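Local coordinates for probable E3 ubiquitin-protein ligase HERC1 (PDB 4QT6), which is probably a ubiquitin-protein ligase of the HECT type, whose SPRY domain, the part described here, may serve in protein recognition, at residues A[25-29]-A[61-67]; A[39-43]-A[137-141]; A[78-83]-A[94-98]. One frame throughout, in Å; residues are numbered along the deposited sequence. Where two conformers were deposited one is given.

Contact 1 (A[25-29]-A[61-67]); sequences KGYGL and RWPVHDF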
ATOM      1  N   LYS A  25      10.650   9.741   5.846  1.00 25.34           N
ATOM      2  CA  LYS A  25       9.914   8.696   5.124  1.00 24.38           C
ATOM      3  C   LYS A  25       9.512   7.572   6.077  1.00 23.24           C
ATOM      4  O   LYS A  25      10.179   7.302   7.085  1.00 23.01           O
ATOM      5  CB  LYS A  25      10.754   8.152   3.978  1.00 24.47           C
ATOM      6  CG  LYS A  25      11.140   9.205   2.947  1.00 27.52           C
ATOM      7  CD  LYS A  25      11.834   8.545   1.779  1.00 31.42           C
ATOM      8  CE  LYS A  25      12.492   9.535   0.842  1.00 33.56           C
ATOM      9  NZ  LYS A  25      13.085   8.778  -0.291  1.00 36.07           N
ATOM     10  N   GLY A  26       8.408   6.884   5.767  1.00 21.36           N
ATOM     11  CA  GLY A  26       7.905   5.900   6.719  1.00 20.47           C
ATOM     12  C   GLY A  26       6.959   4.889   6.104  1.00 19.85           C
ATOM     13  O   GLY A  26       6.663   4.966   4.914  1.00 19.28           O
ATOM     14  N   TYR A  27       6.477   3.968   6.940  1.00 17.53           N
ATOM     15  CA  TYR A  27       5.538   2.932   6.495  1.00 17.22           C
ATOM     16  C   TYR A  27       4.692   2.452   7.656  1.00 17.86           C
ATOM     17  O   TYR A  27       5.009   2.666   8.827  1.00 17.28           O
ATOM     18  CB  TYR A  27       6.279   1.732   5.883  1.00 18.11           C
ATOM     19  CG  TYR A  27       7.150   1.002   6.872  1.00 17.86           C
ATOM     20  CD1 TYR A  27       6.611   0.082   7.753  1.00 19.09           C
ATOM     21  CD2 TYR A  27       8.495   1.280   6.968  1.00 19.18           C
ATOM     22  CE1 TYR A  27       7.390  -0.538   8.705  1.00 21.31           C
ATOM     23  CE2 TYR A  27       9.287   0.638   7.883  1.00 19.81           C
ATOM     24  CZ  TYR A  27       8.736  -0.253   8.761  1.00 22.10           C
ATOM     25  OH  TYR A  27       9.522  -0.902   9.688  1.00 24.33           O
ATOM     26  N   GLY A  28       3.624   1.763   7.300  1.00 17.00           N
ATOM     27  CA  GLY A  28       2.864   1.002   8.267  1.00 16.86           C
ATOM     28  C   GLY A  28       2.178  -0.191   7.621  1.00 16.81           C
ATOM     29  O   GLY A  28       1.650  -0.092   6.519  1.00 16.01           O
ATOM     30  N   LEU A  29       2.216  -1.300   8.342  1.00 16.29           N
ATOM     31  CA  LEU A  29       1.553  -2.544   7.967  1.00 16.58           C
ATOM     32  C   LEU A  29       0.302  -2.804   8.781  1.00 16.29           C
ATOM     33  O   LEU A  29       0.193  -2.397   9.947  1.00 15.90           O
ATOM     34  CB  LEU A  29       2.489  -3.745   8.145  1.00 16.59           C
ATOM     35  CG  LEU A  29       3.518  -4.001   7.030  1.00 16.88           C
ATOM     36  CD1 LEU A  29       4.458  -2.827   6.767  1.00 17.52           C
ATOM     37  CD2 LEU A  29       4.300  -5.251   7.406  1.00 16.14           C
ATOM     38  N   ARG A  61       6.336  -7.761   3.261  1.00 17.82           N
ATOM     39  CA  ARG A  61       6.881  -8.707   4.219  1.00 19.50           C
ATOM     40  C   ARG A  61       7.099  -8.052   5.561  1.00 18.92           C
ATOM     41  O   ARG A  61       7.202  -6.819   5.663  1.00 19.24           O
ATOM     42  CB  ARG A  61       8.248  -9.193   3.733  1.00 22.06           C
ATOM     43  CG  ARG A  61       8.184 -10.034   2.496  1.00 23.46           C
ATOM     44  CD  ARG A  61       9.594 -10.440   2.104  1.00 24.49           C
ATOM     45  NE  ARG A  61       9.554 -11.553   1.160  1.00 25.23           N
ATOM     46  CZ  ARG A  61       9.716 -11.468  -0.155  1.00 25.94           C
ATOM     47  NH1 ARG A  61       9.975 -10.321  -0.787  1.00 24.00           N
ATOM     48  NH2 ARG A  61       9.657 -12.583  -0.852  1.00 25.53           N
ATOM     49  N   TRP A  62       7.226  -8.879   6.597  1.00 20.74           N
ATOM     50  CA  TRP A  62       7.654  -8.417   7.907  1.00 23.21           C
ATOM     51  C   TRP A  62       8.713  -9.388   8.433  1.00 23.62           C
ATOM     52  O   TRP A  62       8.480 -10.595   8.384  1.00 24.32           O
ATOM     53  CB  TRP A  62       6.474  -8.374   8.857  1.00 24.02           C
ATOM     54  CG  TRP A  62       6.848  -7.834  10.197  1.00 26.67           C
ATOM     55  CD1 TRP A  62       6.938  -8.528  11.363  1.00 29.47           C
ATOM     56  CD2 TRP A  62       7.180  -6.477  10.504  1.00 26.22           C
ATOM     57  NE1 TRP A  62       7.322  -7.686  12.382  1.00 32.56           N
ATOM     58  CE2 TRP A  62       7.471  -6.423  11.879  1.00 28.79           C
ATOM     59  CE3 TRP A  62       7.257  -5.311   9.752  1.00 25.66           C
ATOM     60  CZ2 TRP A  62       7.835  -5.244  12.511  1.00 29.66           C
ATOM     61  CZ3 TRP A  62       7.616  -4.144  10.379  1.00 28.16           C
ATOM     62  CH2 TRP A  62       7.888  -4.117  11.745  1.00 29.04           C
ATOM     63  N   PRO A  63       9.861  -8.904   8.934  1.00 26.85           N
ATOM     64  CA  PRO A  63      10.234  -7.499   9.085  1.00 26.47           C
ATOM     65  C   PRO A  63      10.574  -6.774   7.785  1.00 25.66           C
ATOM     66  O   PRO A  63      10.782  -7.398   6.754  1.00 26.98           O
ATOM     67  CB  PRO A  63      11.498  -7.578   9.965  1.00 29.40           C
ATOM     68  CG  PRO A  63      12.078  -8.900   9.636  1.00 29.43           C
ATOM     69  CD  PRO A  63      10.893  -9.808   9.476  1.00 29.34           C
ATOM     70  N   VAL A  64      10.566  -5.451   7.852  1.00 26.13           N
ATOM     71  CA  VAL A  64      10.932  -4.584   6.748  1.00 24.14           C
ATOM     72  C   VAL A  64      12.405  -4.211   6.916  1.00 25.56           C
ATOM     73  O   VAL A  64      12.814  -3.708   7.976  1.00 26.93           O
ATOM     74  CB  VAL A  64      10.063  -3.308   6.760  1.00 23.83           C
ATOM     75  CG1 VAL A  64      10.586  -2.246   5.798  1.00 23.88           C
ATOM     76  CG2 VAL A  64       8.626  -3.680   6.413  1.00 24.15           C
ATOM     77  N   HIS A  65      13.202  -4.478   5.886  1.00 27.85           N
ATOM     78  CA  HIS A  65      14.603  -4.028   5.855  1.00 28.70           C
ATOM     79  C   HIS A  65      14.846  -2.879   4.886  1.00 31.01           C
ATOM     80  O   HIS A  65      15.756  -2.075   5.096  1.00 33.86           O
ATOM     81  CB  HIS A  65      15.504  -5.202   5.489  1.00 31.06           C
ATOM     82  CG  HIS A  65      15.472  -6.306   6.495  1.00 33.21           C
ATOM     83  ND1 HIS A  65      14.986  -7.560   6.208  1.00 35.58           N
ATOM     84  CD2 HIS A  65      15.830  -6.332   7.799  1.00 35.14           C
ATOM     85  CE1 HIS A  65      15.056  -8.318   7.287  1.00 35.53           C
ATOM     86  NE2 HIS A  65      15.568  -7.596   8.265  1.00 36.12           N
ATOM     87  N   ASP A  66      14.062  -2.817   3.816  1.00 26.55           N
ATOM     88  CA  ASP A  66      14.162  -1.783   2.815  1.00 26.16           C
ATOM     89  C   ASP A  66      12.747  -1.324   2.525  1.00 24.80           C
ATOM     90  O   ASP A  66      11.909  -2.149   2.152  1.00 23.33           O
ATOM     91  CB  ASP A  66      14.809  -2.362   1.548  1.00 26.94           C
ATOM     92  CG  ASP A  66      15.001  -1.332   0.450  1.00 25.31           C
ATOM     93  OD1 ASP A  66      14.538  -0.180   0.578  1.00 25.39           O
ATOM     94  OD2 ASP A  66      15.591  -1.688  -0.597  1.00 24.48           O
ATOM     95  N   PHE A  67      12.454  -0.046   2.784  1.00 23.82           N
ATOM     96  CA  PHE A  67      11.168   0.537   2.404  1.00 23.09           C
ATOM     97  C   PHE A  67      11.269   1.679   1.409  1.00 23.41           C
ATOM     98  O   PHE A  67      10.324   2.405   1.224  1.00 24.32           O
ATOM     99  CB  PHE A  67      10.326   0.933   3.647  1.00 23.33           C
ATOM    100  CG  PHE A  67      10.893   2.063   4.486  1.00 24.15           C
ATOM    101  CD1 PHE A  67      11.763   1.804   5.522  1.00 25.42           C
ATOM    102  CD2 PHE A  67      10.429   3.355   4.320  1.00 25.79           C
ATOM    103  CE1 PHE A  67      12.236   2.841   6.330  1.00 26.78           C
ATOM    104  CE2 PHE A  67      10.897   4.395   5.111  1.00 26.15           C
ATOM    105  CZ  PHE A  67      11.797   4.134   6.119  1.00 27.12           C
TER
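Lys25 meets Phe67 mainly through its backbone. Lys25 O lies at the edge of the Phe67 ring, near the ring plane and 3.6 Å from Phe67 CE2. The Lys25 side chain passes CE2 with CB and then runs extended away from the contact. Gly26 continues along the same ring, its N close to Phe67 CE2. Tyr27 buries more here than any other residue, with Phe67 close behind. Its CG stands between the backbone N and the carbonyl carbon (chi1 64°), which sends the ring out toward the loop 61-67. There the ring turns an edge to the face of Phe67 in a T-shaped pair, with planes at 64° and Tyr27 CD2 3.5 Å from Phe67 CG. Val64 comes from the opposite direction and lays CG1 over a face of the tyrosine ring, 4.2 Å from the ring centroid, as a CH-pi contact. The hydroxyl end of Tyr27 reaches the rim of the Trp62 indole, with Tyr27 OH 3.8 Å from Trp62 CZ3. Leu29 closes the row. Leu29 CD2 touches Trp62 CE3 at 3.8 Å and also Arg61 O, while CD1 faces Val64 CG2 more distantly. Met75 of strand 75-79 touches Tyr27, Val64 and Phe67. Polar bonds also fix the loop: Asp74, later in the same loop, accepts the backbone N-H groups of His65 and Asp66, and Arg61 forms a salt bridge with Asp132. No hydrogen bond joins the two segments. The loop is therefore held against strand 26-30 by aromatic and aliphatic packing, with Tyr27 touching three of its side chains.

Contact 2 (A[39-43]-A[137-141]); sequences YQWKF and YPCVM. With ARF (formamide), chain D; ARF (formamide), chain F.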
ATOM      1  N   TYR A  39      -7.215 -12.678  -0.648  1.00 20.62           N
ATOM      2  CA  TYR A  39      -7.826 -11.675   0.225  1.00 19.20           C
ATOM      3  C   TYR A  39      -7.918 -10.380  -0.537  1.00 19.27           C
ATOM      4  O   TYR A  39      -6.960  -9.952  -1.179  1.00 18.50           O
ATOM      5  CB  TYR A  39      -7.002 -11.459   1.476  1.00 19.39           C
ATOM      6  CG  TYR A  39      -7.536 -10.394   2.413  1.00 20.18           C
ATOM      7  CD1 TYR A  39      -8.803 -10.505   2.975  1.00 21.22           C
ATOM      8  CD2 TYR A  39      -6.757  -9.298   2.745  1.00 20.93           C
ATOM      9  CE1 TYR A  39      -9.285  -9.555   3.847  1.00 22.02           C
ATOM     10  CE2 TYR A  39      -7.230  -8.330   3.615  1.00 21.20           C
ATOM     11  CZ  TYR A  39      -8.498  -8.461   4.159  1.00 22.11           C
ATOM     12  OH  TYR A  39      -8.985  -7.519   5.042  1.00 24.77           O
ATOM     13  N   GLN A  40      -9.090  -9.761  -0.452  1.00 18.93           N
ATOM     14  CA  GLN A  40      -9.370  -8.489  -1.105  0.70 19.67           C
ATOM     15  C   GLN A  40      -9.716  -7.429  -0.031  1.00 17.88           C
ATOM     16  O   GLN A  40     -10.409  -7.731   0.945  1.00 18.19           O
ATOM     17  CB  GLN A  40     -10.534  -8.710  -2.058  0.70 21.93           C
ATOM     18  CG  GLN A  40     -10.779  -7.612  -3.052  0.70 23.76           C
ATOM     19  CD  GLN A  40     -11.879  -7.962  -4.041  0.70 24.41           C
ATOM     20  OE1 GLN A  40     -12.084  -9.128  -4.379  0.70 24.43           O
ATOM     21  NE2 GLN A  40     -12.611  -6.959  -4.473  0.70 25.21           N
ATOM     22  N   TRP A  41      -9.229  -6.208  -0.217  1.00 16.89           N
ATOM     23  CA  TRP A  41      -9.547  -5.100   0.681  1.00 16.34           C
ATOM     24  C   TRP A  41      -9.385  -3.786  -0.090  1.00 16.33           C
ATOM     25  O   TRP A  41      -9.007  -3.790  -1.272  1.00 16.24           O
ATOM     26  CB  TRP A  41      -8.668  -5.120   1.942  1.00 16.29           C
ATOM     27  CG  TRP A  41      -7.280  -4.693   1.661  1.00 16.51           C
ATOM     28  CD1 TRP A  41      -6.743  -3.470   1.912  1.00 15.75           C
ATOM     29  CD2 TRP A  41      -6.227  -5.480   1.077  1.00 16.29           C
ATOM     30  NE1 TRP A  41      -5.451  -3.435   1.512  1.00 15.88           N
ATOM     31  CE2 TRP A  41      -5.093  -4.657   1.015  1.00 16.98           C
ATOM     32  CE3 TRP A  41      -6.134  -6.806   0.627  1.00 18.22           C
ATOM     33  CZ2 TRP A  41      -3.872  -5.083   0.492  1.00 17.59           C
ATOM     34  CZ3 TRP A  41      -4.926  -7.240   0.089  1.00 18.07           C
ATOM     35  CH2 TRP A  41      -3.802  -6.373   0.030  1.00 18.35           C
ATOM     36  N   LYS A  42      -9.660  -2.662   0.571  1.00 16.75           N
ATOM     37  CA  LYS A  42      -9.472  -1.365  -0.045  1.00 17.85           C
ATOM     38  C   LYS A  42      -8.653  -0.429   0.822  1.00 16.55           C
ATOM     39  O   LYS A  42      -8.653  -0.530   2.032  1.00 16.70           O
ATOM     40  CB  LYS A  42     -10.820  -0.697  -0.361  1.00 18.87           C
ATOM     41  CG  LYS A  42     -11.662  -1.463  -1.349  1.00 20.58           C
ATOM     42  CD  LYS A  42     -12.953  -0.750  -1.645  1.00 24.07           C
ATOM     43  CE  LYS A  42     -13.735  -1.477  -2.717  1.00 28.15           C
ATOM     44  NZ  LYS A  42     -15.123  -0.955  -2.798  1.00 31.80           N
ATOM     45  N   PHE A  43      -7.893   0.440   0.162  1.00 16.54           N
ATOM     46  CA  PHE A  43      -7.344   1.622   0.808  1.00 17.90           C
ATOM     47  C   PHE A  43      -8.127   2.825   0.351  1.00 18.62           C
ATOM     48  O   PHE A  43      -8.494   2.910  -0.823  1.00 19.77           O
ATOM     49  CB  PHE A  43      -5.880   1.809   0.451  1.00 18.67           C
ATOM     50  CG  PHE A  43      -4.956   0.818   1.110  1.00 18.69           C
ATOM     51  CD1 PHE A  43      -4.810   0.814   2.486  1.00 19.75           C
ATOM     52  CD2 PHE A  43      -4.189  -0.036   0.364  1.00 20.45           C
ATOM     53  CE1 PHE A  43      -3.948  -0.069   3.105  1.00 20.59           C
ATOM     54  CE2 PHE A  43      -3.302  -0.915   0.981  1.00 19.26           C
ATOM     55  CZ  PHE A  43      -3.169  -0.905   2.336  1.00 20.32           C
ATOM     56  N   TYR A 137       1.444  -8.606   4.332  1.00 15.98           N
ATOM     57  CA  TYR A 137       0.540  -7.707   5.050  1.00 16.44           C
ATOM     58  C   TYR A 137       0.197  -6.543   4.158  1.00 16.10           C
ATOM     59  O   TYR A 137       1.077  -5.946   3.562  1.00 16.54           O
ATOM     60  CB  TYR A 137       1.198  -7.135   6.308  1.00 16.64           C
ATOM     61  CG  TYR A 137       1.645  -8.157   7.298  1.00 16.51           C
ATOM     62  CD1 TYR A 137       2.838  -8.878   7.102  1.00 18.62           C
ATOM     63  CD2 TYR A 137       0.905  -8.415   8.432  1.00 17.78           C
ATOM     64  CE1 TYR A 137       3.238  -9.837   8.011  1.00 19.31           C
ATOM     65  CE2 TYR A 137       1.314  -9.382   9.340  1.00 19.66           C
ATOM     66  CZ  TYR A 137       2.486 -10.066   9.122  1.00 19.92           C
ATOM     67  OH  TYR A 137       2.870 -11.014  10.056  1.00 23.42           O
ATOM     68  N   PRO A 138      -1.084  -6.166   4.095  1.00 15.75           N
ATOM     69  CA  PRO A 138      -1.420  -4.845   3.537  1.00 14.89           C
ATOM     70  C   PRO A 138      -0.556  -3.741   4.136  1.00 15.22           C
ATOM     71  O   PRO A 138      -0.252  -3.776   5.336  1.00 16.09           O
ATOM     72  CB  PRO A 138      -2.894  -4.673   3.918  1.00 15.02           C
ATOM     73  CG  PRO A 138      -3.408  -6.066   4.008  1.00 15.19           C
ATOM     74  CD  PRO A 138      -2.288  -6.894   4.561  1.00 15.01           C
ATOM     75  N   CYS A 139      -0.109  -2.804   3.310  1.00 14.86           N
ATOM     76  CA  CYS A 139       0.774  -1.723   3.772  1.00 15.59           C
ATOM     77  C   CYS A 139       0.610  -0.443   3.018  1.00 15.45           C
ATOM     78  O   CYS A 139       0.098  -0.411   1.919  1.00 15.57           O
ATOM     79  CB  CYS A 139       2.243  -2.123   3.690  1.00 16.76           C
ATOM     80  SG  CYS A 139       2.918  -2.226   2.034  1.00 17.37           S
ATOM     81  N   VAL A 140       1.104   0.611   3.648  1.00 15.53           N
ATOM     82  CA  VAL A 140       1.167   1.949   3.095  1.00 16.67           C
ATOM     83  C   VAL A 140       2.571   2.436   3.380  1.00 17.50           C
ATOM     84  O   VAL A 140       3.119   2.158   4.453  1.00 17.69           O
ATOM     85  CB  VAL A 140       0.119   2.853   3.778  1.00 17.62           C
ATOM     86  CG1 VAL A 140       0.269   4.293   3.341  1.00 17.91           C
ATOM     87  CG2 VAL A 140      -1.279   2.333   3.489  1.00 16.28           C
HETATM   88  N   MSE A 141       3.162   3.146   2.421  0.65 17.91           N
HETATM   89  CA  MSE A 141       4.487   3.758   2.603  0.65 19.38           C
HETATM   90  C   MSE A 141       4.394   5.199   2.162  1.00 19.37           C
HETATM   91  O   MSE A 141       3.686   5.493   1.202  1.00 20.63           O
HETATM   92  CB  MSE A 141       5.468   2.942   1.753  0.65 21.14           C
HETATM   93  CG  MSE A 141       6.952   3.268   1.890  0.65 22.68           C
HETATM   94 SE   MSE A 141       7.540   4.750   0.720  0.65 27.09          SE
HETATM   95  CE  MSE A 141       6.318   4.573  -0.806  0.65 28.00           C
TER
HETATM   96  N   ARF D2203      -6.346 -12.591   6.127  1.00 50.15           N
HETATM   97  C   ARF D2203      -7.207 -11.588   6.318  1.00 53.05           C
HETATM   98  O   ARF D2203      -6.777 -10.488   6.637  1.00 53.38           O
HETATM   99  N   ARF F2205      -6.681  -6.037   6.731  1.00 39.71           N
HETATM  100  C   ARF F2205      -7.398  -5.082   7.347  1.00 41.32           C
HETATM  101  O   ARF F2205      -6.925  -4.532   8.338  1.00 39.14           O
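The hydroxyl of Tyr39 accepts a hydrogen bond from the N of the chain F formamide, 3.2 Å from Tyr39 OH and bent to 143° at the hydrogen. The chain D formamide lies over a face of the same ring, its O 3.6 Å from Tyr39 CZ. On the protein side, the edge of Tyr39 touches Pro138 loosely, Tyr39 CE2 to Pro138 CG at 4.5 Å. Deeper in, the side chains that meet are apolar. Pro138 lays CG over the six-membered ring of Trp41, 3.8 Å from the centroid, a close CH-pi contact. Pro138 CB sits 3.6 Å from Trp41 CZ2. Phe43 has CG anti to the carbonyl carbon (chi1 -73°), and its ring reaches across to the strand 137-141. The one polar neighbour there is a backbone atom: Phe43 CZ comes within 3.3 Å of Cys139 O. Val140 CG2 lies over a Phe43 face, 3.6 Å from Phe43 CE1. Ile153 of strand 150-154 touches both Trp41 and Pro138, and Val151 touches both Phe43 and Val140. The two strands belong to different sheets and run nearly parallel, 18° apart, with axes 9.3 Å from each other. This is face-to-face packing inside the SPRY beta-sandwich. With no hydrogen bond between the segments, the sheets are joined here by apolar and CH-pi contacts, while the formamides are bound at the Tyr39 end.

Contact 3 (A[78-83]-A[94-98]); sequences YRAYSG and TLSSF. With ARF (formamide), chain B; ARF (formamide), chain C.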
ATOM      1  N   TYR A  78       2.351   0.523  -5.191  1.00 18.11           N
ATOM      2  CA  TYR A  78       1.594   1.223  -6.221  1.00 19.13           C
ATOM      3  C   TYR A  78       1.547   2.695  -5.792  1.00 20.61           C
ATOM      4  O   TYR A  78       1.066   3.056  -4.705  1.00 20.48           O
ATOM      5  CB  TYR A  78       0.206   0.550  -6.358  1.00 18.20           C
ATOM      6  CG  TYR A  78      -0.847   1.156  -7.244  1.00 18.97           C
ATOM      7  CD1 TYR A  78      -0.510   1.839  -8.404  1.00 19.36           C
ATOM      8  CD2 TYR A  78      -2.207   0.942  -6.979  1.00 19.30           C
ATOM      9  CE1 TYR A  78      -1.501   2.382  -9.215  1.00 20.89           C
ATOM     10  CE2 TYR A  78      -3.198   1.467  -7.794  1.00 21.12           C
ATOM     11  CZ  TYR A  78      -2.835   2.173  -8.924  1.00 21.08           C
ATOM     12  OH  TYR A  78      -3.841   2.702  -9.721  1.00 21.98           O
ATOM     13  N   ARG A  79       2.103   3.545  -6.652  1.00 21.54           N
ATOM     14  CA  ARG A  79       2.388   4.948  -6.323  1.00 21.55           C
ATOM     15  C   ARG A  79       1.275   5.908  -6.765  1.00 21.88           C
ATOM     16  O   ARG A  79       0.892   5.939  -7.955  1.00 21.93           O
ATOM     17  CB  ARG A  79       3.724   5.320  -6.978  1.00 22.32           C
ATOM     18  CG  ARG A  79       4.214   6.731  -6.756  1.00 22.33           C
ATOM     19  CD  ARG A  79       5.590   6.886  -7.388  1.00 23.98           C
ATOM     20  NE  ARG A  79       6.042   8.271  -7.449  1.00 24.95           N
ATOM     21  CZ  ARG A  79       6.933   8.740  -8.327  1.00 27.05           C
ATOM     22  NH1 ARG A  79       7.477   7.932  -9.248  1.00 27.59           N
ATOM     23  NH2 ARG A  79       7.270  10.025  -8.288  1.00 27.39           N
ATOM     24  N   ALA A  80       0.772   6.708  -5.812  1.00 20.05           N
ATOM     25  CA  ALA A  80      -0.352   7.587  -6.049  1.00 21.62           C
ATOM     26  C   ALA A  80      -0.056   8.594  -7.159  1.00 21.96           C
ATOM     27  O   ALA A  80      -0.859   8.778  -8.072  1.00 22.74           O
ATOM     28  CB  ALA A  80      -0.717   8.314  -4.770  1.00 21.14           C
ATOM     29  N   TYR A  81       1.107   9.221  -7.066  1.00 23.63           N
ATOM     30  CA  TYR A  81       1.423  10.388  -7.900  1.00 25.15           C
ATOM     31  C   TYR A  81       1.397  10.081  -9.396  1.00 26.57           C
ATOM     32  O   TYR A  81       0.905  10.889 -10.172  1.00 26.64           O
ATOM     33  CB  TYR A  81       2.792  10.939  -7.517  1.00 25.57           C
ATOM     34  CG  TYR A  81       3.284  12.017  -8.454  1.00 27.88           C
ATOM     35  CD1 TYR A  81       2.720  13.273  -8.427  1.00 29.51           C
ATOM     36  CD2 TYR A  81       4.269  11.756  -9.391  1.00 29.26           C
ATOM     37  CE1 TYR A  81       3.142  14.264  -9.296  1.00 31.86           C
ATOM     38  CE2 TYR A  81       4.706  12.746 -10.268  1.00 31.19           C
ATOM     39  CZ  TYR A  81       4.138  14.001 -10.200  1.00 32.31           C
ATOM     40  OH  TYR A  81       4.549  15.013 -11.060  1.00 35.21           O
ATOM     41  N   SER A  82       1.937   8.928  -9.767  1.00 25.33           N
ATOM     42  CA  SER A  82       2.160   8.540 -11.158  1.00 27.22           C
ATOM     43  C   SER A  82       1.455   7.265 -11.621  1.00 26.54           C
ATOM     44  O   SER A  82       1.451   6.948 -12.820  1.00 28.22           O
ATOM     45  CB  SER A  82       3.656   8.328 -11.336  1.00 27.22           C
ATOM     46  OG  SER A  82       4.137   7.326 -10.442  1.00 26.28           O
ATOM     47  N   GLY A  83       0.918   6.477 -10.690  1.00 24.39           N
ATOM     48  CA  GLY A  83       0.415   5.162 -11.049  1.00 24.79           C
ATOM     49  C   GLY A  83       1.480   4.087 -11.271  1.00 22.41           C
ATOM     50  O   GLY A  83       1.130   2.953 -11.610  1.00 24.39           O
ATOM     51  N   THR A  94       2.333   0.693 -15.895  1.00 30.41           N
ATOM     52  CA  THR A  94       1.881   1.842 -15.126  1.00 32.05           C
ATOM     53  C   THR A  94       0.361   1.765 -15.057  1.00 31.48           C
ATOM     54  O   THR A  94      -0.305   1.482 -16.057  1.00 32.42           O
ATOM     55  CB  THR A  94       2.364   3.147 -15.796  1.00 33.94           C
ATOM     56  OG1 THR A  94       3.790   3.103 -15.926  1.00 35.51           O
ATOM     57  CG2 THR A  94       1.997   4.377 -14.988  1.00 34.54           C
ATOM     58  N   LEU A  95      -0.202   1.971 -13.869  1.00 28.51           N
ATOM     59  CA  LEU A  95      -1.642   1.965 -13.708  1.00 27.18           C
ATOM     60  C   LEU A  95      -2.120   3.397 -13.507  1.00 27.54           C
ATOM     61  O   LEU A  95      -1.353   4.341 -13.718  1.00 28.30           O
ATOM     62  CB  LEU A  95      -2.040   1.039 -12.545  1.00 26.47           C
ATOM     63  CG  LEU A  95      -1.655  -0.441 -12.647  1.00 27.60           C
ATOM     64  CD1 LEU A  95      -2.078  -1.205 -11.390  1.00 28.07           C
ATOM     65  CD2 LEU A  95      -2.252  -1.091 -13.892  1.00 29.05           C
ATOM     66  N   SER A  96      -3.383   3.590 -13.140  1.00 26.41           N
ATOM     67  CA  SER A  96      -3.880   4.941 -12.955  1.00 28.48           C
ATOM     68  C   SER A  96      -3.227   5.591 -11.741  1.00 28.90           C
ATOM     69  O   SER A  96      -2.930   4.924 -10.757  1.00 27.48           O
ATOM     70  CB  SER A  96      -5.398   4.954 -12.770  1.00 29.65           C
ATOM     71  OG  SER A  96      -6.060   4.427 -13.919  1.00 32.34           O
ATOM     72  N   SER A  97      -3.010   6.895 -11.823  1.00 27.12           N
ATOM     73  CA  SER A  97      -2.652   7.675 -10.651  0.70 26.76           C
ATOM     74  C   SER A  97      -3.863   7.734  -9.721  1.00 25.50           C
ATOM     75  O   SER A  97      -4.986   7.448 -10.130  1.00 24.20           O
ATOM     76  CB  SER A  97      -2.218   9.091 -11.047  0.70 28.19           C
ATOM     77  OG  SER A  97      -3.282   9.790 -11.662  0.70 29.69           O
ATOM     78  N   PHE A  98      -3.632   8.068  -8.459  1.00 24.51           N
ATOM     79  CA  PHE A  98      -4.736   8.243  -7.530  1.00 23.24           C
ATOM     80  C   PHE A  98      -4.374   9.275  -6.480  1.00 22.89           C
ATOM     81  O   PHE A  98      -3.205   9.660  -6.350  1.00 23.11           O
ATOM     82  CB  PHE A  98      -5.179   6.903  -6.915  1.00 22.65           C
ATOM     83  CG  PHE A  98      -4.076   6.145  -6.207  1.00 20.99           C
ATOM     84  CD1 PHE A  98      -3.248   5.286  -6.909  1.00 20.92           C
ATOM     85  CD2 PHE A  98      -3.888   6.263  -4.840  1.00 21.03           C
ATOM     86  CE1 PHE A  98      -2.247   4.568  -6.275  1.00 20.02           C
ATOM     87  CE2 PHE A  98      -2.886   5.546  -4.197  1.00 19.83           C
ATOM     88  CZ  PHE A  98      -2.058   4.706  -4.908  1.00 20.63           C
TER
HETATM   89  N   ARF B2201       5.014  13.828  -5.911  1.00 29.08           N
HETATM   90  C   ARF B2201       5.852  13.068  -6.612  1.00 29.52           C
HETATM   91  O   ARF B2201       6.002  11.887  -6.340  1.00 27.79           O
HETATM   92  N   ARF C2202      -5.488   0.688 -10.997  0.50 24.39           N
HETATM   93  C   ARF C2202      -5.892   0.637 -12.272  0.50 25.80           C
HETATM   94  O   ARF C2202      -5.508   1.491 -13.062  0.50 25.66           O
HETATM   95  O   HOH W   1      -0.922   6.954 -14.832  1.00 50.44           O
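Tyr78, Phe98 and Gly83 form the tight part of this contact. Phe98 points an edge at the face of Tyr78, with CE1 over the ring centre and planes at 57°. The other face of Tyr78 carries Leu95 CD1. One face of Phe98 covers Ala80, whose CA sits 3.5 Å from the ring centroid in a CH-pi contact. Tyr78 CG is anti to the backbone N (chi1 173°), and the ring extends until Tyr78 OH donates to Ser96 O at 2.6 Å. The same OH accepts an N-H from the chain C formamide, whose N is 2.9 Å from Tyr78 OH; Ser96 N donates to the formamide O. Phe98 N bonds to Ala80 O on a carbonyl lone pair. Gly83 is buried: Leu95 N donates to Gly83 O at 2.8 Å from above the carbonyl plane, and Gly83 CA lies 3.3 Å from Leu95 O in a CA-H...O contact. The looser side begins at Ser82 O, which a water bridges to Leu95 O beside exposed Thr94. Farther out, Arg79 NH2 donates almost straight (177°) to the O of the chain B formamide, which lies over the Tyr81 ring; Tyr86 and Tyr143 hold the other Arg79 nitrogens. The contact lies at the end of strand 75-79, where the turn after it meets the loop that leads to strand 103-109. Phe117 stacks on Tyr78, and Ile104 touches Tyr78 and Phe98.

All three contacts reach the six-stranded sheet of the SPRY sandwich, and contact 2 joins it to the seven-stranded one. Contacts 1 and 2 touch, with centres 13 Å apart. Strands 26-30 and 137-142 are neighbours, and Gly28 N lies 2.9 Å from Val140 O in a probable hydrogen bond. Contact 3 lies on the opposite side of the chain's centre from contact 1, with about 20 Å between their centres and no touch. It is nested within the loop closed by contact 2, about 7 Å away at the nearest atoms. Formamide binds at contacts 2 and 3; Lys25 of contact 1 has a side chain about 8 Å from one.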